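Local coordinates for protein DegQ (PDB 4YO1) that probably acts as a serine endopeptidase of the trypsin-like HtrA family, here as a fragment holding the protease domain and the first PDZ domain, at residues 278-282 with 311-317. The protein carries 1 engineered substitution. Residues are numbered along the deposited sequence; the frame is centred on the assembly and turned at random.
Sequences FQGAL and ITQATQV
Ile-311 meets Ala-281 inside the PDZ domain of this HtrA-type protease, where the start of strand 281-286 packs against the turn leading into helix 315-322. CG2 of Ile-311 lies 3.8 Å from CB of Ala-281. The rest of the Ile-311 side chain turns from this contact and rests on Ile-303 and Ile-306 of strand 302-306. Backbone hydrogen bonds join Ala-281 to Ile-303 and Ile-311 to Val-304 of that strand, so it bridges the two segments. O of Ile-311 lies beside Gly-280, 4.0 Å from its CA.

Thr-312 comes next and lies nearest Gly-280, backbone to backbone. The Gln-279 side chain crosses that of Thr-312 at a slant, and NE2 of Gln-279 comes within 4.1 Å of the Thr-312 CB. This is a loose contact at the exposed margin. Gln-313 brings its carbonyl O near the Ala-281 CB, while its own side chain starts away from the strand. Ala-314 adds its CA to the surroundings of the same methyl.

Gln-316 folds back and closes the turn. Its OE1 accepts from Thr-312 N, 2.8 Å away and well above the carbonyl plane, and also from Thr-312 OG1. The hydroxyl approaches in that plane. Chi1 of 60° at Thr-312 places OG1 between its backbone N and its carbonyl carbon, close enough to N for the one OE1 to serve both donors. Val-317 completes the apolar cluster from helix 315-322. With CG1 anti to the backbone N (chi1 -177°), its other methyl, CG2, reaches the Ala-281 CB at 3.9 Å.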
ATOM      1  N   PHE A 278     -49.884 -12.231 -24.586  1.00 69.44           N
ATOM      2  CA  PHE A 278     -49.607 -12.445 -23.165  1.00 69.17           C
ATOM      3  C   PHE A 278     -48.566 -11.470 -22.621  1.00 69.15           C
ATOM      4  O   PHE A 278     -47.577 -11.167 -23.290  1.00 69.77           O
ATOM      5  CB  PHE A 278     -49.184 -13.896 -22.901  1.00 63.84           C
ATOM      6  CG  PHE A 278     -48.797 -14.167 -21.479  1.00 62.96           C
ATOM      7  CD1 PHE A 278     -49.712 -14.001 -20.457  1.00 64.29           C
ATOM      8  CD2 PHE A 278     -47.514 -14.581 -21.163  1.00 60.98           C
ATOM      9  CE1 PHE A 278     -49.363 -14.246 -19.148  1.00 63.66           C
ATOM     10  CE2 PHE A 278     -47.155 -14.830 -19.860  1.00 67.99           C
ATOM     11  CZ  PHE A 278     -48.083 -14.661 -18.847  1.00 69.85           C
ATOM     12  N   GLN A 279     -48.789 -10.984 -21.401  1.00 68.76           N
ATOM     13  CA  GLN A 279     -47.900  -9.988 -20.806  1.00 66.10           C
ATOM     14  C   GLN A 279     -47.392 -10.341 -19.416  1.00 62.66           C
ATOM     15  O   GLN A 279     -48.091 -10.972 -18.622  1.00 63.21           O
ATOM     16  CB  GLN A 279     -48.604  -8.632 -20.729  1.00 67.47           C
ATOM     17  CG  GLN A 279     -48.854  -7.986 -22.060  1.00 68.29           C
ATOM     18  CD  GLN A 279     -49.261  -6.548 -21.908  1.00 70.24           C
ATOM     19  OE1 GLN A 279     -50.418  -6.248 -21.605  1.00 73.54           O
ATOM     20  NE2 GLN A 279     -48.306  -5.641 -22.093  1.00 69.11           N
ATOM     21  N   GLY A 280     -46.174  -9.900 -19.122  1.00 58.56           N
ATOM     22  CA  GLY A 280     -45.584 -10.092 -17.813  1.00 57.74           C
ATOM     23  C   GLY A 280     -44.114  -9.729 -17.761  1.00 56.01           C
ATOM     24  O   GLY A 280     -43.554  -9.238 -18.729  1.00 55.49           O
ATOM     25  N   ALA A 281     -43.486  -9.969 -16.615  1.00 63.55           N
ATOM     26  CA  ALA A 281     -42.058  -9.707 -16.450  1.00 53.90           C
ATOM     27  C   ALA A 281     -41.275 -11.022 -16.359  1.00 55.12           C
ATOM     28  O   ALA A 281     -41.240 -11.665 -15.313  1.00 55.52           O
ATOM     29  CB  ALA A 281     -41.807  -8.845 -15.219  1.00 54.00           C
ATOM     30  N   LEU A 282     -40.659 -11.408 -17.470  1.00 52.63           N
ATOM     31  CA  LEU A 282     -39.866 -12.626 -17.572  1.00 52.06           C
ATOM     32  C   LEU A 282     -38.685 -12.645 -16.603  1.00 52.10           C
ATOM     33  O   LEU A 282     -37.917 -11.691 -16.547  1.00 51.97           O
ATOM     34  CB  LEU A 282     -39.340 -12.753 -18.999  1.00 51.89           C
ATOM     35  CG  LEU A 282     -38.314 -13.849 -19.256  1.00 52.23           C
ATOM     36  CD1 LEU A 282     -38.842 -15.207 -18.794  1.00 52.54           C
ATOM     37  CD2 LEU A 282     -37.964 -13.863 -20.738  1.00 52.98           C
ATOM     38  N   ILE A 311     -48.581  -6.579 -13.035  1.00 80.23           N
ATOM     39  CA  ILE A 311     -47.275  -6.367 -13.652  1.00 77.96           C
ATOM     40  C   ILE A 311     -47.341  -6.624 -15.162  1.00 78.21           C
ATOM     41  O   ILE A 311     -47.903  -7.628 -15.602  1.00 79.63           O
ATOM     42  CB  ILE A 311     -46.172  -7.238 -12.980  1.00 61.00           C
ATOM     43  CG1 ILE A 311     -45.365  -6.417 -11.967  1.00 60.60           C
ATOM     44  CG2 ILE A 311     -45.210  -7.795 -14.012  1.00 59.76           C
ATOM     45  CD1 ILE A 311     -46.078  -6.127 -10.667  1.00 60.45           C
ATOM     46  N   THR A 312     -46.791  -5.703 -15.952  1.00 76.97           N
ATOM     47  CA  THR A 312     -46.825  -5.818 -17.412  1.00 76.77           C
ATOM     48  C   THR A 312     -45.493  -5.483 -18.075  1.00 75.16           C
ATOM     49  O   THR A 312     -45.365  -5.611 -19.291  1.00 76.62           O
ATOM     50  CB  THR A 312     -47.937  -4.938 -18.066  1.00 90.38           C
ATOM     51  OG1 THR A 312     -47.730  -3.553 -17.751  1.00 90.21           O
ATOM     52  CG2 THR A 312     -49.316  -5.361 -17.591  1.00 92.42           C
ATOM     53  N   GLN A 313     -44.515  -5.033 -17.290  1.00 72.56           N
ATOM     54  CA  GLN A 313     -43.153  -4.827 -17.803  1.00 69.02           C
ATOM     55  C   GLN A 313     -42.094  -4.924 -16.697  1.00 66.70           C
ATOM     56  O   GLN A 313     -42.411  -4.826 -15.511  1.00 67.89           O
ATOM     57  CB  GLN A 313     -43.021  -3.526 -18.625  1.00 68.98           C
ATOM     58  CG  GLN A 313     -43.518  -2.249 -17.960  1.00 69.62           C
ATOM     59  CD  GLN A 313     -43.352  -1.019 -18.857  1.00 70.63           C
ATOM     60  OE1 GLN A 313     -43.312  -1.128 -20.082  1.00 70.32           O
ATOM     61  NE2 GLN A 313     -43.241   0.154 -18.241  1.00 71.55           N
ATOM     62  N   ALA A 314     -40.842  -5.127 -17.098  1.00 63.01           N
ATOM     63  CA  ALA A 314     -39.762  -5.460 -16.173  1.00 60.93           C
ATOM     64  C   ALA A 314     -39.484  -4.379 -15.138  1.00 62.84           C
ATOM     65  O   ALA A 314     -39.141  -4.671 -13.992  1.00 63.17           O
ATOM     66  CB  ALA A 314     -38.507  -5.766 -16.947  1.00 52.51           C
ATOM     67  N   THR A 315     -39.620  -3.126 -15.551  1.00 64.14           N
ATOM     68  CA  THR A 315     -39.294  -2.000 -14.691  1.00 64.05           C
ATOM     69  C   THR A 315     -40.252  -1.906 -13.507  1.00 65.35           C
ATOM     70  O   THR A 315     -39.927  -1.316 -12.481  1.00 66.66           O
ATOM     71  CB  THR A 315     -39.288  -0.689 -15.493  1.00 64.15           C
ATOM     72  OG1 THR A 315     -40.486  -0.599 -16.273  1.00 66.50           O
ATOM     73  CG2 THR A 315     -38.114  -0.665 -16.442  1.00 61.85           C
ATOM     74  N   GLN A 316     -41.428  -2.510 -13.649  1.00 65.59           N
ATOM     75  CA  GLN A 316     -42.444  -2.466 -12.605  1.00 67.36           C
ATOM     76  C   GLN A 316     -42.077  -3.293 -11.392  1.00 66.76           C
ATOM     77  O   GLN A 316     -42.688  -3.142 -10.341  1.00 69.45           O
ATOM     78  CB  GLN A 316     -43.779  -2.997 -13.115  1.00 69.24           C
ATOM     79  CG  GLN A 316     -44.374  -2.290 -14.298  1.00 70.76           C
ATOM     80  CD  GLN A 316     -45.744  -2.849 -14.644  1.00 72.40           C
ATOM     81  OE1 GLN A 316     -46.084  -3.012 -15.814  1.00 74.38           O
ATOM     82  NE2 GLN A 316     -46.541  -3.140 -13.618  1.00 72.09           N
ATOM     83  N   VAL A 317     -41.121  -4.199 -11.537  1.00 63.24           N
ATOM     84  CA  VAL A 317     -40.782  -5.073 -10.424  1.00 61.95           C
ATOM     85  C   VAL A 317     -39.957  -4.288  -9.413  1.00 62.69           C
ATOM     86  O   VAL A 317     -40.291  -4.241  -8.227  1.00 61.46           O
ATOM     87  CB  VAL A 317     -40.018  -6.335 -10.884  1.00 58.81           C
ATOM     88  CG1 VAL A 317     -39.742  -7.246  -9.701  1.00 58.08           C
ATOM     89  CG2 VAL A 317     -40.808  -7.077 -11.945  1.00 57.56           C
TER